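Local coordinates for bilirubin-inducible fluorescent protein UnaG (Anguilla japonica, PDB 4I3B) that binds unconjugated bilirubin tightly inside a beta barrel and, once loaded, fluoresces green when excited, at residues Thr40-Gln45 and Lys54-Pro59; Gly18-Ala23 and Val128-Ser133; Gly34-Pro39 and Gly58-Leu63. One frame throughout, in Å; residues are numbered along the deposited sequence.

Contact 1 of 3, residues Thr40-Gln45 and Lys54-Pro59. With BLR (3-[5-[(Z)-(4-ethenyl-3-methyl-5-oxidanylidene-pyrrol-2-ylidene)methyl]-2-[[5-[(Z)-(3-ethenyl-4-methyl-5-oxidanylidene-pyrrol-2-ylidene)methyl]-3-(3-hydroxy-3-oxopropyl)-4-methyl-1H-pyrrol-2-yl]methyl]-4-methyl-1H-pyrrol-3-yl]propanoic acid), chain G.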
loop_
_atom_site.group_PDB
_atom_site.type_symbol
_atom_site.label_atom_id
_atom_site.label_comp_id
_atom_site.label_asym_id
_atom_site.label_seq_id
_atom_site.Cartn_x
_atom_site.Cartn_y
_atom_site.Cartn_z
ATOM N N THR A 40 1.724 -5.578 -9.054
ATOM C CA THR A 40 0.656 -6.563 -8.978
ATOM C C THR A 40 0.524 -6.924 -7.502
ATOM O O THR A 40 1.552 -7.086 -6.805
ATOM C CB THR A 40 1.004 -7.822 -9.778
ATOM O OG1 THR A 40 1.331 -7.442 -11.114
ATOM C CG2 THR A 40 -0.159 -8.778 -9.817
ATOM N N LEU A 41 -0.712 -7.065 -7.031
ATOM C CA LEU A 41 -1.009 -7.475 -5.662
ATOM C C LEU A 41 -1.763 -8.780 -5.663
ATOM O O LEU A 41 -2.638 -8.989 -6.513
ATOM C CB LEU A 41 -1.910 -6.455 -4.989
ATOM C CG LEU A 41 -1.585 -4.985 -5.160
ATOM C CD1 LEU A 41 -2.659 -4.124 -4.542
ATOM C CD2 LEU A 41 -0.228 -4.636 -4.613
ATOM N N TYR A 42 -1.488 -9.618 -4.661
ATOM C CA TYR A 42 -2.224 -10.857 -4.437
ATOM C C TYR A 42 -2.656 -10.791 -2.997
ATOM O O TYR A 42 -1.822 -10.899 -2.087
ATOM C CB TYR A 42 -1.336 -12.084 -4.662
ATOM C CG TYR A 42 -0.645 -12.093 -5.997
ATOM C CD1 TYR A 42 -1.231 -12.711 -7.094
ATOM C CD2 TYR A 42 0.583 -11.459 -6.175
ATOM C CE1 TYR A 42 -0.603 -12.737 -8.335
ATOM C CE2 TYR A 42 1.202 -11.444 -7.414
ATOM C CZ TYR A 42 0.616 -12.085 -8.491
ATOM O OH TYR A 42 1.258 -12.063 -9.706
ATOM N N ILE A 43 -3.950 -10.589 -2.804
ATOM C CA ILE A 43 -4.511 -10.389 -1.484
ATOM C C ILE A 43 -5.268 -11.624 -1.031
ATOM O O ILE A 43 -6.088 -12.162 -1.763
ATOM C CB ILE A 43 -5.440 -9.179 -1.519
ATOM C CG1 ILE A 43 -4.637 -7.972 -1.969
ATOM C CG2 ILE A 43 -6.072 -8.931 -0.142
ATOM C CD1 ILE A 43 -5.382 -6.636 -1.897
ATOM N N SER A 44 -5.010 -12.086 0.180
ATOM C CA SER A 44 -5.740 -13.224 0.705
ATOM C C SER A 44 -6.166 -12.881 2.145
ATOM O O SER A 44 -5.664 -11.926 2.744
ATOM C CB SER A 44 -4.873 -14.496 0.604
ATOM O OG SER A 44 -3.647 -14.310 1.296
ATOM N N GLN A 45 -7.171 -13.574 2.648
ATOM C CA GLN A 45 -7.671 -13.257 3.981
ATOM C C GLN A 45 -8.102 -14.497 4.705
ATOM O O GLN A 45 -8.339 -15.555 4.100
ATOM C CB GLN A 45 -8.839 -12.259 3.906
ATOM C CG GLN A 45 -10.176 -12.852 3.475
ATOM C CD GLN A 45 -11.014 -13.333 4.650
ATOM O OE1 GLN A 45 -10.872 -12.841 5.773
ATOM N NE2 GLN A 45 -11.889 -14.299 4.399
ATOM N N LYS A 54 0.741 -10.085 -0.963
ATOM C CA LYS A 54 2.000 -10.300 -1.646
ATOM C C LYS A 54 2.077 -9.290 -2.793
ATOM O O LYS A 54 1.105 -9.110 -3.526
ATOM C CB LYS A 54 2.082 -11.704 -2.214
ATOM C CG LYS A 54 3.380 -11.963 -2.954
ATOM C CD LYS A 54 3.477 -13.374 -3.547
ATOM C CE LYS A 54 4.556 -13.451 -4.636
ATOM N NZ LYS A 54 4.618 -14.850 -5.218
ATOM N N ILE A 55 3.221 -8.635 -2.935
ATOM C CA ILE A 55 3.379 -7.559 -3.901
ATOM C C ILE A 55 4.570 -7.850 -4.800
ATOM O O ILE A 55 5.669 -8.110 -4.319
ATOM C CB ILE A 55 3.598 -6.199 -3.179
ATOM C CG1 ILE A 55 2.462 -5.910 -2.186
ATOM C CG2 ILE A 55 3.730 -5.051 -4.198
ATOM C CD1 ILE A 55 2.732 -6.303 -0.763
ATOM N N GLU A 56 4.358 -7.769 -6.107
ATOM C CA GLU A 56 5.465 -7.729 -7.041
ATOM C C GLU A 56 5.493 -6.293 -7.549
ATOM O O GLU A 56 4.663 -5.903 -8.386
ATOM C CB GLU A 56 5.227 -8.717 -8.179
ATOM C CG GLU A 56 5.175 -10.160 -7.695
ATOM C CD GLU A 56 4.624 -11.133 -8.735
ATOM O OE1 GLU A 56 3.835 -10.717 -9.609
ATOM O OE2 GLU A 56 4.949 -12.320 -8.625
ATOM N N ASN A 57 6.410 -5.469 -7.031
ATOM C CA ASN A 57 6.425 -4.061 -7.465
ATOM C C ASN A 57 6.762 -3.937 -8.939
ATOM O O ASN A 57 6.288 -3.025 -9.598
ATOM C CB ASN A 57 7.384 -3.238 -6.614
ATOM C CG ASN A 57 6.809 -2.901 -5.229
ATOM O OD1 ASN A 57 5.857 -2.128 -5.120
ATOM N ND2 ASN A 57 7.424 -3.435 -4.184
ATOM N N GLY A 58 7.583 -4.857 -9.444
ATOM C CA GLY A 58 7.918 -4.883 -10.866
ATOM C C GLY A 58 9.039 -3.935 -11.254
ATOM O O GLY A 58 9.634 -3.278 -10.398
ATOM N N PRO A 59 9.372 -3.881 -12.552
ATOM C CA PRO A 59 10.382 -2.918 -13.012
ATOM C C PRO A 59 9.945 -1.491 -12.701
ATOM O O PRO A 59 8.749 -1.203 -12.703
ATOM C CB PRO A 59 10.445 -3.148 -14.532
ATOM C CG PRO A 59 9.152 -3.789 -14.873
ATOM C CD PRO A 59 8.770 -4.618 -13.669
HETATM C CHA BLR G . 2.610 -1.387 -3.117
HETATM N NA BLR G . 0.993 -2.245 -1.372
HETATM C C1A BLR G . 2.266 -2.122 -1.834
HETATM C C2A BLR G . 3.140 -2.653 -0.899
HETATM C C3A BLR G . 2.355 -3.094 0.167
HETATM C C4A BLR G . 1.028 -2.835 -0.153
HETATM C CMA BLR G . 2.842 -3.751 1.424
HETATM C CAA BLR G . 4.628 -2.743 -1.032
HETATM C CBA BLR G . 5.342 -1.714 -0.248
HETATM C CGA BLR G . 6.822 -1.816 -0.344
HETATM O O1A BLR G . 7.380 -2.345 -1.349
HETATM O O2A BLR G . 7.488 -1.376 0.661
HETATM C CHB BLR G . -0.115 -3.173 0.711
HETATM N NB BLR G . -1.962 -3.015 -0.900
HETATM C C1B BLR G . -1.445 -3.271 0.389
HETATM C C2B BLR G . -2.517 -3.595 1.242
HETATM C C3B BLR G . -3.634 -3.592 0.610
HETATM C C4B BLR G . -3.469 -3.197 -0.849
HETATM C CMB BLR G . -2.318 -3.919 2.710
HETATM O OB BLR G . -4.201 -3.063 -1.766
HETATM C CAB BLR G . -4.982 -3.903 1.147
HETATM C CBB BLR G . -6.134 -3.867 0.412
HETATM N NC BLR G . 7.441 0.327 -4.388
HETATM C C1C BLR G . 8.835 0.151 -5.012
HETATM C C2C BLR G . 9.632 1.093 -4.178
HETATM C C3C BLR G . 8.912 1.670 -3.278
HETATM C C4C BLR G . 7.588 1.272 -3.311
HETATM C CMC BLR G . 11.098 1.229 -4.418
HETATM O OC BLR G . 9.109 -0.549 -5.947
HETATM C CAC BLR G . 9.386 2.620 -2.255
HETATM C CBC BLR G . 10.335 3.556 -2.501
HETATM C CHD BLR G . 6.557 1.661 -2.519
HETATM N ND BLR G . 4.705 -0.013 -3.083
HETATM C C1D BLR G . 5.209 1.074 -2.472
HETATM C C2D BLR G . 4.119 1.646 -1.653
HETATM C C3D BLR G . 3.001 0.871 -1.822
HETATM C C4D BLR G . 3.338 -0.244 -2.724
HETATM C CMD BLR G . 4.288 2.883 -0.834
HETATM C CAD BLR G . 1.679 1.096 -1.139
HETATM C CBD BLR G . 0.706 1.782 -2.078
HETATM C CGD BLR G . 0.043 0.796 -2.970
HETATM O O1D BLR G . 0.159 0.922 -4.202
HETATM O O2D BLR G . -0.663 -0.132 -2.510
HETATM O O HOH W 1 4.182 -6.530 -11.119
#
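In the beta hairpin of strands 40-46 and 50-56, part of the bilirubin-binding barrel wall, the strands pair antiparallel: Thr40 with Glu56 and Tyr42 with Lys54 are hydrogen-bonded pairs, and Leu41 with Ile55 is the non-hydrogen-bonded pair between them. Leu41 and Ile55 lie side by side facing the pigment, with Leu41 CD2 3.8 Å from Ile55 CG1. Ile55 suits the greasy pyrrole skeleton, its CG1 and CD1 lying on the ring carbons and its CD1 3.4 Å from BLR CMA, whereas Leu41 CD1 comes beside BLR OB at 3.3 Å. Beyond the strand, Asn57 OD1 accepts from BLR ND (3.2 Å, 165°) and weakly from NC, while Asn57 ND2 donates to BLR O1A at 3.0 Å. On the other face, Tyr42 CG, anti to its carbonyl carbon (chi1 -53°), carries the ring toward Glu56, where Tyr42 OH donates to Glu56 OE1 (2.9 Å) from above the carboxylate plane, ring and carboxylate 85° apart. A phenylalanine in place of Tyr42 would probably leave this carboxylate without its hydroxyl mate and freer to turn. A water bridges Thr40 OG1 and Glu56 O. The hairpin is thus largely apolar inside and polar outside, with Asn57 both donor and acceptor to the pigment.

Contact 2 of 3, residues Gly18-Ala23 and Val128-Ser133; sequences GEYLKA and VVAVRS. With BLR (3-[5-[(Z)-(4-ethenyl-3-methyl-5-oxidanylidene-pyrrol-2-ylidene)methyl]-2-[[5-[(Z)-(3-ethenyl-4-methyl-5-oxidanylidene-pyrrol-2-ylidene)methyl]-3-(3-hydroxy-3-oxopropyl)-4-methyl-1H-pyrrol-2-yl]methyl]-4-methyl-1H-pyrrol-3-yl]propanoic acid), chain G.
Val128 fits its two methyls against the helix 17-23 as a bump into a shallow hollow formed by Glu19 and Tyr20 and, one turn further on, Ala23. With CG1 anti to the backbone N (chi1 180°), Val128 CG1 sits over the helix backbone, 3.8 Å from Tyr20 CA, while Val128 CG2 meets Ala23 CB at 3.9 Å. A beta-branched residue does this well, since one side chain can touch both ends of the hollow, and alanine keeps the far wall low. Two residues along the strand, Ala130 offers only a methyl, and the root of Tyr20 settles on it, Tyr20 CB lying 3.7 Å from Ala130 CB. No hydrogen bond crosses between the segments, and the closest packing is between apolar carbons, with the helix running at 134° to the strand. Tyr20 carries its ring beyond this point, with Val128 O near the ring's edge, and its hydroxyl is bonded to Thr108. Leu21, on another side of the helix, brings CD1 to 3.8 Å from BLR CBC, so one helix packs on the wall and on the pigment. Further along the strand the lining becomes polar with Arg132, which, bent at its third torsion (91°), presents NH1 to BLR O1D at 2.9 Å, this propionic oxygen lying at the guanidinium's edge, near its plane. Phe17 makes a cation-pi interaction with Arg132. Small apolar groups thus seat the helix on the barrel, while the arginine supplies a positive charge that probably favours an ionised propionate on bilirubin.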
loop_
_atom_site.group_PDB
_atom_site.type_symbol
_atom_site.label_atom_id
_atom_site.label_comp_id
_atom_site.label_asym_id
_atom_site.label_seq_id
_atom_site.Cartn_x
_atom_site.Cartn_y
_atom_site.Cartn_z
ATOM N N GLY A 18 5.821 9.406 -6.818
ATOM C CA GLY A 18 7.201 9.694 -6.498
ATOM C C GLY A 18 7.356 10.795 -5.484
ATOM O O GLY A 18 8.244 10.730 -4.635
ATOM N N GLU A 19 6.514 11.818 -5.590
ATOM C CA GLU A 19 6.545 12.931 -4.630
ATOM C C GLU A 19 6.172 12.448 -3.219
ATOM O O GLU A 19 6.806 12.827 -2.224
ATOM C CB GLU A 19 5.599 14.039 -5.100
ATOM C CG GLU A 19 6.082 14.740 -6.367
ATOM C CD GLU A 19 5.719 14.072 -7.721
ATOM O OE1 GLU A 19 5.241 12.920 -7.802
ATOM O OE2 GLU A 19 5.900 14.758 -8.758
ATOM N N TYR A 20 5.193 11.544 -3.126
ATOM C CA TYR A 20 4.838 10.921 -1.855
ATOM C C TYR A 20 6.026 10.131 -1.317
ATOM O O TYR A 20 6.369 10.221 -0.128
ATOM C CB TYR A 20 3.604 10.019 -2.027
ATOM C CG TYR A 20 3.380 9.180 -0.803
ATOM C CD1 TYR A 20 2.712 9.691 0.293
ATOM C CD2 TYR A 20 3.889 7.880 -0.710
ATOM C CE1 TYR A 20 2.546 8.928 1.429
ATOM C CE2 TYR A 20 3.728 7.120 0.427
ATOM C CZ TYR A 20 3.062 7.630 1.484
ATOM O OH TYR A 20 2.923 6.849 2.613
ATOM N N LEU A 21 6.690 9.357 -2.179
ATOM C CA LEU A 21 7.816 8.554 -1.723
ATOM C C LEU A 21 8.966 9.434 -1.208
ATOM O O LEU A 21 9.597 9.121 -0.202
ATOM C CB LEU A 21 8.272 7.590 -2.829
ATOM C CG LEU A 21 7.253 6.502 -3.215
ATOM C CD1 LEU A 21 7.820 5.699 -4.365
ATOM C CD2 LEU A 21 6.982 5.584 -2.043
ATOM N N LYS A 22 9.209 10.555 -1.887
ATOM C CA LYS A 22 10.197 11.528 -1.402
ATOM C C LYS A 22 9.802 12.100 -0.032
ATOM O O LYS A 22 10.656 12.314 0.835
ATOM C CB LYS A 22 10.394 12.678 -2.406
ATOM C CG LYS A 22 11.210 13.844 -1.858
ATOM C CD LYS A 22 11.626 14.828 -2.961
ATOM C CE LYS A 22 12.370 16.034 -2.383
ATOM N NZ LYS A 22 13.431 16.526 -3.301
ATOM N N ALA A 23 8.510 12.354 0.167
ATOM C CA ALA A 23 8.019 12.926 1.405
ATOM C C ALA A 23 8.181 11.968 2.592
ATOM O O ALA A 23 8.408 12.430 3.710
ATOM C CB ALA A 23 6.582 13.350 1.255
ATOM N N VAL A 128 1.448 16.236 1.447
ATOM C CA VAL A 128 1.677 15.583 0.178
ATOM C C VAL A 128 0.734 14.411 0.055
ATOM O O VAL A 128 0.718 13.511 0.900
ATOM C CB VAL A 128 3.120 15.066 0.100
ATOM C CG1 VAL A 128 3.375 14.368 -1.235
ATOM C CG2 VAL A 128 4.090 16.217 0.295
ATOM N N VAL A 129 -0.064 14.426 -0.990
ATOM C CA VAL A 129 -1.050 13.386 -1.255
ATOM C C VAL A 129 -0.817 12.751 -2.617
ATOM O O VAL A 129 -0.512 13.462 -3.593
ATOM C CB VAL A 129 -2.481 13.966 -1.180
ATOM C CG1 VAL A 129 -3.520 12.844 -1.178
ATOM C CG2 VAL A 129 -2.652 14.862 0.056
ATOM N N ALA A 130 -0.959 11.428 -2.680
ATOM C CA ALA A 130 -0.846 10.689 -3.943
ATOM C C ALA A 130 -2.027 9.729 -4.045
ATOM O O ALA A 130 -2.718 9.476 -3.040
ATOM C CB ALA A 130 0.475 9.947 -4.045
ATOM N N VAL A 131 -2.234 9.199 -5.238
ATOM C CA VAL A 131 -3.274 8.235 -5.462
ATOM C C VAL A 131 -2.804 7.203 -6.468
ATOM O O VAL A 131 -2.097 7.524 -7.437
ATOM C CB VAL A 131 -4.575 8.891 -5.953
ATOM C CG1 VAL A 131 -5.271 9.593 -4.811
ATOM C CG2 VAL A 131 -4.309 9.825 -7.179
ATOM N N ARG A 132 -3.173 5.952 -6.209
ATOM C CA ARG A 132 -3.002 4.892 -7.178
ATOM C C ARG A 132 -4.297 4.118 -7.271
ATOM O O ARG A 132 -5.059 4.053 -6.311
ATOM C CB ARG A 132 -1.847 3.969 -6.807
ATOM C CG ARG A 132 -0.601 4.726 -6.355
ATOM C CD ARG A 132 0.463 3.728 -5.966
ATOM N NE ARG A 132 1.318 3.373 -7.088
ATOM C CZ ARG A 132 2.244 2.397 -7.051
ATOM N NH1 ARG A 132 2.394 1.570 -6.006
ATOM N NH2 ARG A 132 3.038 2.235 -8.090
ATOM N N SER A 133 -4.555 3.545 -8.435
ATOM C CA SER A 133 -5.735 2.710 -8.695
ATOM C C SER A 133 -5.282 1.409 -9.327
ATOM O O SER A 133 -4.387 1.429 -10.179
ATOM C CB SER A 133 -6.705 3.373 -9.690
ATOM O OG SER A 133 -7.129 4.654 -9.278
HETATM C CHA BLR G . 2.610 -1.387 -3.117
HETATM N NA BLR G . 0.993 -2.245 -1.372
HETATM C C1A BLR G . 2.266 -2.122 -1.834
HETATM C C2A BLR G . 3.140 -2.653 -0.899
HETATM C C3A BLR G . 2.355 -3.094 0.167
HETATM C C4A BLR G . 1.028 -2.835 -0.153
HETATM C CMA BLR G . 2.842 -3.751 1.424
HETATM C CAA BLR G . 4.628 -2.743 -1.032
HETATM C CBA BLR G . 5.342 -1.714 -0.248
HETATM C CGA BLR G . 6.822 -1.816 -0.344
HETATM O O1A BLR G . 7.380 -2.345 -1.349
HETATM O O2A BLR G . 7.488 -1.376 0.661
HETATM C CHB BLR G . -0.115 -3.173 0.711
HETATM N NB BLR G . -1.962 -3.015 -0.900
HETATM C C1B BLR G . -1.445 -3.271 0.389
HETATM C C2B BLR G . -2.517 -3.595 1.242
HETATM C C3B BLR G . -3.634 -3.592 0.610
HETATM C C4B BLR G . -3.469 -3.197 -0.849
HETATM C CMB BLR G . -2.318 -3.919 2.710
HETATM O OB BLR G . -4.201 -3.063 -1.766
HETATM C CAB BLR G . -4.982 -3.903 1.147
HETATM C CBB BLR G . -6.134 -3.867 0.412
HETATM N NC BLR G . 7.441 0.327 -4.388
HETATM C C1C BLR G . 8.835 0.151 -5.012
HETATM C C2C BLR G . 9.632 1.093 -4.178
HETATM C C3C BLR G . 8.912 1.670 -3.278
HETATM C C4C BLR G . 7.588 1.272 -3.311
HETATM C CMC BLR G . 11.098 1.229 -4.418
HETATM O OC BLR G . 9.109 -0.549 -5.947
HETATM C CAC BLR G . 9.386 2.620 -2.255
HETATM C CBC BLR G . 10.335 3.556 -2.501
HETATM C CHD BLR G . 6.557 1.661 -2.519
HETATM N ND BLR G . 4.705 -0.013 -3.083
HETATM C C1D BLR G . 5.209 1.074 -2.472
HETATM C C2D BLR G . 4.119 1.646 -1.653
HETATM C C3D BLR G . 3.001 0.871 -1.822
HETATM C C4D BLR G . 3.338 -0.244 -2.724
HETATM C CMD BLR G . 4.288 2.883 -0.834
HETATM C CAD BLR G . 1.679 1.096 -1.139
HETATM C CBD BLR G . 0.706 1.782 -2.078
HETATM C CGD BLR G . 0.043 0.796 -2.970
HETATM O O1D BLR G . 0.159 0.922 -4.202
HETATM O O2D BLR G . -0.663 -0.132 -2.510
#

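Contact 3 of 3, residues Gly34-Pro39 and Gly58-Leu63; sequences GDATTP and GPPTFL. With BLR (3-[5-[(Z)-(4-ethenyl-3-methyl-5-oxidanylidene-pyrrol-2-ylidene)methyl]-2-[[5-[(Z)-(3-ethenyl-4-methyl-5-oxidanylidene-pyrrol-2-ylidene)methyl]-3-(3-hydroxy-3-oxopropyl)-4-methyl-1H-pyrrol-2-yl]methyl]-4-methyl-1H-pyrrol-3-yl]propanoic acid), chain G.
Thr37 and Thr61 meet over an end of the bilirubin, their side chains crossing at about a right angle with Thr37 CG2 3.7 Å from Thr61 OG1. Thr61 OG1 donates a short bond of 2.6 Å to the lactam oxygen BLR OC, and Thr37 CG2 lies against the same oxygen at 3.6 Å. The torsion that turns this methyl to the pigment sends the hydroxyl another way: with chi1 at 56°, Thr37 OG1 lies between the backbone N and the carbonyl carbon and donates to Gly34 O at 2.7 Å, in the carbonyl plane and on a lone pair. That carbonyl also takes Thr37 N, and Arg132 bonds the same hydroxyl from the barrel wall. The contact joins the last part of helix 28-36 and the chain after it to the turn between strands 50-56 and 64-70; in fatty-acid-binding proteins the corresponding parts belong to the portal region at the barrel mouth. Around the threonines, Pro59 O receives a nearly straight CA-H...O contact from Thr37 CA (3.4 Å), and Ala36 CB rests on Pro60 CD at 3.8 Å, a small methyl against a proline ring. Pro60 follows a cis peptide bond, which bends the turn. Within it Gly58 O accepts from Phe62 N at 2.8 Å, and the Phe62 ring covers Pro59 CA with one face. Gly58 has a positive phi of 83°, natural for glycine, and any CB there would run into Pro59 CD.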
loop_
_atom_site.group_PDB
_atom_site.type_symbol
_atom_site.label_atom_id
_atom_site.label_comp_id
_atom_site.label_asym_id
_atom_site.label_seq_id
_atom_site.Cartn_x
_atom_site.Cartn_y
_atom_site.Cartn_z
ATOM N N GLY A 34 10.150 3.944 -7.892
ATOM C CA GLY A 34 8.810 3.611 -7.421
ATOM C C GLY A 34 7.721 4.259 -8.257
ATOM O O GLY A 34 6.699 3.643 -8.585
ATOM N N ASP A 35 7.926 5.516 -8.625
ATOM C CA ASP A 35 6.937 6.199 -9.443
ATOM C C ASP A 35 6.659 5.466 -10.751
ATOM O O ASP A 35 5.528 5.483 -11.213
ATOM C CB ASP A 35 7.334 7.639 -9.746
ATOM C CG ASP A 35 6.200 8.450 -10.347
ATOM O OD1 ASP A 35 5.290 8.837 -9.588
ATOM O OD2 ASP A 35 6.199 8.692 -11.566
ATOM N N ALA A 36 7.671 4.802 -11.303
ATOM C CA ALA A 36 7.557 4.122 -12.589
ATOM C C ALA A 36 7.048 2.702 -12.487
ATOM O O ALA A 36 6.797 2.078 -13.508
ATOM C CB ALA A 36 8.932 4.134 -13.307
ATOM N N THR A 37 6.905 2.160 -11.278
ATOM C CA THR A 37 6.504 0.760 -11.151
ATOM C C THR A 37 5.083 0.477 -11.633
ATOM O O THR A 37 4.222 1.350 -11.629
ATOM C CB THR A 37 6.624 0.249 -9.688
ATOM O OG1 THR A 37 5.870 1.080 -8.793
ATOM C CG2 THR A 37 8.085 0.223 -9.261
ATOM N N THR A 38 4.861 -0.774 -12.019
ATOM C CA THR A 38 3.529 -1.258 -12.339
ATOM C C THR A 38 3.272 -2.505 -11.486
ATOM O O THR A 38 3.403 -3.634 -11.947
ATOM C CB THR A 38 3.395 -1.547 -13.834
ATOM O OG1 THR A 38 4.462 -2.411 -14.227
ATOM C CG2 THR A 38 3.477 -0.235 -14.653
ATOM N N PRO A 39 2.920 -2.302 -10.209
ATOM C CA PRO A 39 2.770 -3.418 -9.272
ATOM C C PRO A 39 1.577 -4.341 -9.526
ATOM O O PRO A 39 0.572 -3.955 -10.118
ATOM C CB PRO A 39 2.599 -2.701 -7.938
ATOM C CG PRO A 39 2.007 -1.343 -8.309
ATOM C CD PRO A 39 2.799 -1.001 -9.535
ATOM N N GLY A 58 7.583 -4.857 -9.444
ATOM C CA GLY A 58 7.918 -4.883 -10.866
ATOM C C GLY A 58 9.039 -3.935 -11.254
ATOM O O GLY A 58 9.634 -3.278 -10.398
ATOM N N PRO A 59 9.372 -3.881 -12.552
ATOM C CA PRO A 59 10.382 -2.918 -13.012
ATOM C C PRO A 59 9.945 -1.491 -12.701
ATOM O O PRO A 59 8.749 -1.203 -12.703
ATOM C CB PRO A 59 10.445 -3.148 -14.532
ATOM C CG PRO A 59 9.152 -3.789 -14.873
ATOM C CD PRO A 59 8.770 -4.618 -13.669
ATOM N N PRO A 60 10.900 -0.601 -12.437
ATOM C CA PRO A 60 12.352 -0.799 -12.545
ATOM C C PRO A 60 13.047 -1.146 -11.226
ATOM O O PRO A 60 14.273 -1.226 -11.190
ATOM C CB PRO A 60 12.826 0.579 -13.017
ATOM C CG PRO A 60 11.868 1.536 -12.321
ATOM C CD PRO A 60 10.541 0.828 -12.313
ATOM N N THR A 61 12.281 -1.342 -10.169
ATOM C CA THR A 61 12.875 -1.601 -8.859
ATOM C C THR A 61 13.034 -3.102 -8.616
ATOM O O THR A 61 13.940 -3.524 -7.909
ATOM C CB THR A 61 12.043 -0.967 -7.747
ATOM O OG1 THR A 61 10.778 -1.640 -7.646
ATOM C CG2 THR A 61 11.869 0.534 -8.017
ATOM N N PHE A 62 12.132 -3.894 -9.197
ATOM C CA PHE A 62 12.141 -5.347 -9.072
ATOM C C PHE A 62 12.180 -5.815 -7.610
ATOM O O PHE A 62 12.923 -6.733 -7.253
ATOM C CB PHE A 62 13.303 -5.955 -9.870
ATOM C CG PHE A 62 13.273 -5.642 -11.339
ATOM C CD1 PHE A 62 12.474 -6.367 -12.209
ATOM C CD2 PHE A 62 14.070 -4.629 -11.848
ATOM C CE1 PHE A 62 12.473 -6.074 -13.581
ATOM C CE2 PHE A 62 14.068 -4.343 -13.201
ATOM C CZ PHE A 62 13.263 -5.063 -14.062
ATOM N N LEU A 63 11.384 -5.178 -6.768
ATOM C CA LEU A 63 11.239 -5.604 -5.388
ATOM C C LEU A 63 9.912 -6.330 -5.144
ATOM O O LEU A 63 8.849 -5.770 -5.374
ATOM C CB LEU A 63 11.314 -4.376 -4.475
ATOM C CG LEU A 63 12.669 -3.670 -4.506
ATOM C CD1 LEU A 63 12.656 -2.376 -3.712
ATOM C CD2 LEU A 63 13.783 -4.588 -4.039
HETATM C CHA BLR G . 2.610 -1.387 -3.117
HETATM N NA BLR G . 0.993 -2.245 -1.372
HETATM C C1A BLR G . 2.266 -2.122 -1.834
HETATM C C2A BLR G . 3.140 -2.653 -0.899
HETATM C C3A BLR G . 2.355 -3.094 0.167
HETATM C C4A BLR G . 1.028 -2.835 -0.153
HETATM C CMA BLR G . 2.842 -3.751 1.424
HETATM C CAA BLR G . 4.628 -2.743 -1.032
HETATM C CBA BLR G . 5.342 -1.714 -0.248
HETATM C CGA BLR G . 6.822 -1.816 -0.344
HETATM O O1A BLR G . 7.380 -2.345 -1.349
HETATM O O2A BLR G . 7.488 -1.376 0.661
HETATM C CHB BLR G . -0.115 -3.173 0.711
HETATM N NB BLR G . -1.962 -3.015 -0.900
HETATM C C1B BLR G . -1.445 -3.271 0.389
HETATM C C2B BLR G . -2.517 -3.595 1.242
HETATM C C3B BLR G . -3.634 -3.592 0.610
HETATM C C4B BLR G . -3.469 -3.197 -0.849
HETATM C CMB BLR G . -2.318 -3.919 2.710
HETATM O OB BLR G . -4.201 -3.063 -1.766
HETATM C CAB BLR G . -4.982 -3.903 1.147
HETATM C CBB BLR G . -6.134 -3.867 0.412
HETATM N NC BLR G . 7.441 0.327 -4.388
HETATM C C1C BLR G . 8.835 0.151 -5.012
HETATM C C2C BLR G . 9.632 1.093 -4.178
HETATM C C3C BLR G . 8.912 1.670 -3.278
HETATM C C4C BLR G . 7.588 1.272 -3.311
HETATM C CMC BLR G . 11.098 1.229 -4.418
HETATM O OC BLR G . 9.109 -0.549 -5.947
HETATM C CAC BLR G . 9.386 2.620 -2.255
HETATM C CBC BLR G . 10.335 3.556 -2.501
HETATM C CHD BLR G . 6.557 1.661 -2.519
HETATM N ND BLR G . 4.705 -0.013 -3.083
HETATM C C1D BLR G . 5.209 1.074 -2.472
HETATM C C2D BLR G . 4.119 1.646 -1.653
HETATM C C3D BLR G . 3.001 0.871 -1.822
HETATM C C4D BLR G . 3.338 -0.244 -2.724
HETATM C CMD BLR G . 4.288 2.883 -0.834
HETATM C CAD BLR G . 1.679 1.096 -1.139
HETATM C CBD BLR G . 0.706 1.782 -2.078
HETATM C CGD BLR G . 0.043 0.796 -2.970
HETATM O O1D BLR G . 0.159 0.922 -4.202
HETATM O O2D BLR G . -0.663 -0.132 -2.510
#

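In the fold
All three contacts include segments that touch the bilirubin and are partly buried, yet each works differently. Contacts 1 and 2 reach the same sheet on opposite sides of the chain's centre, about 19 Å between centres: the first is a regular hairpin held by backbone bonds, the second a helix packed on the wall chiefly through methyls and the root of a tyrosine. Contact 3, with more exposed residues, brings together irregular chain at what is probably the barrel mouth; neither it nor contact 2 has a hydrogen bond between its segments, unlike contact 1. It shares Gly58 and Pro59 with contact 1, and Asn57 N bonds Leu63 O between them. Asp35 binds Gly18 N, tying the two successive helices of contacts 2 and 3 together.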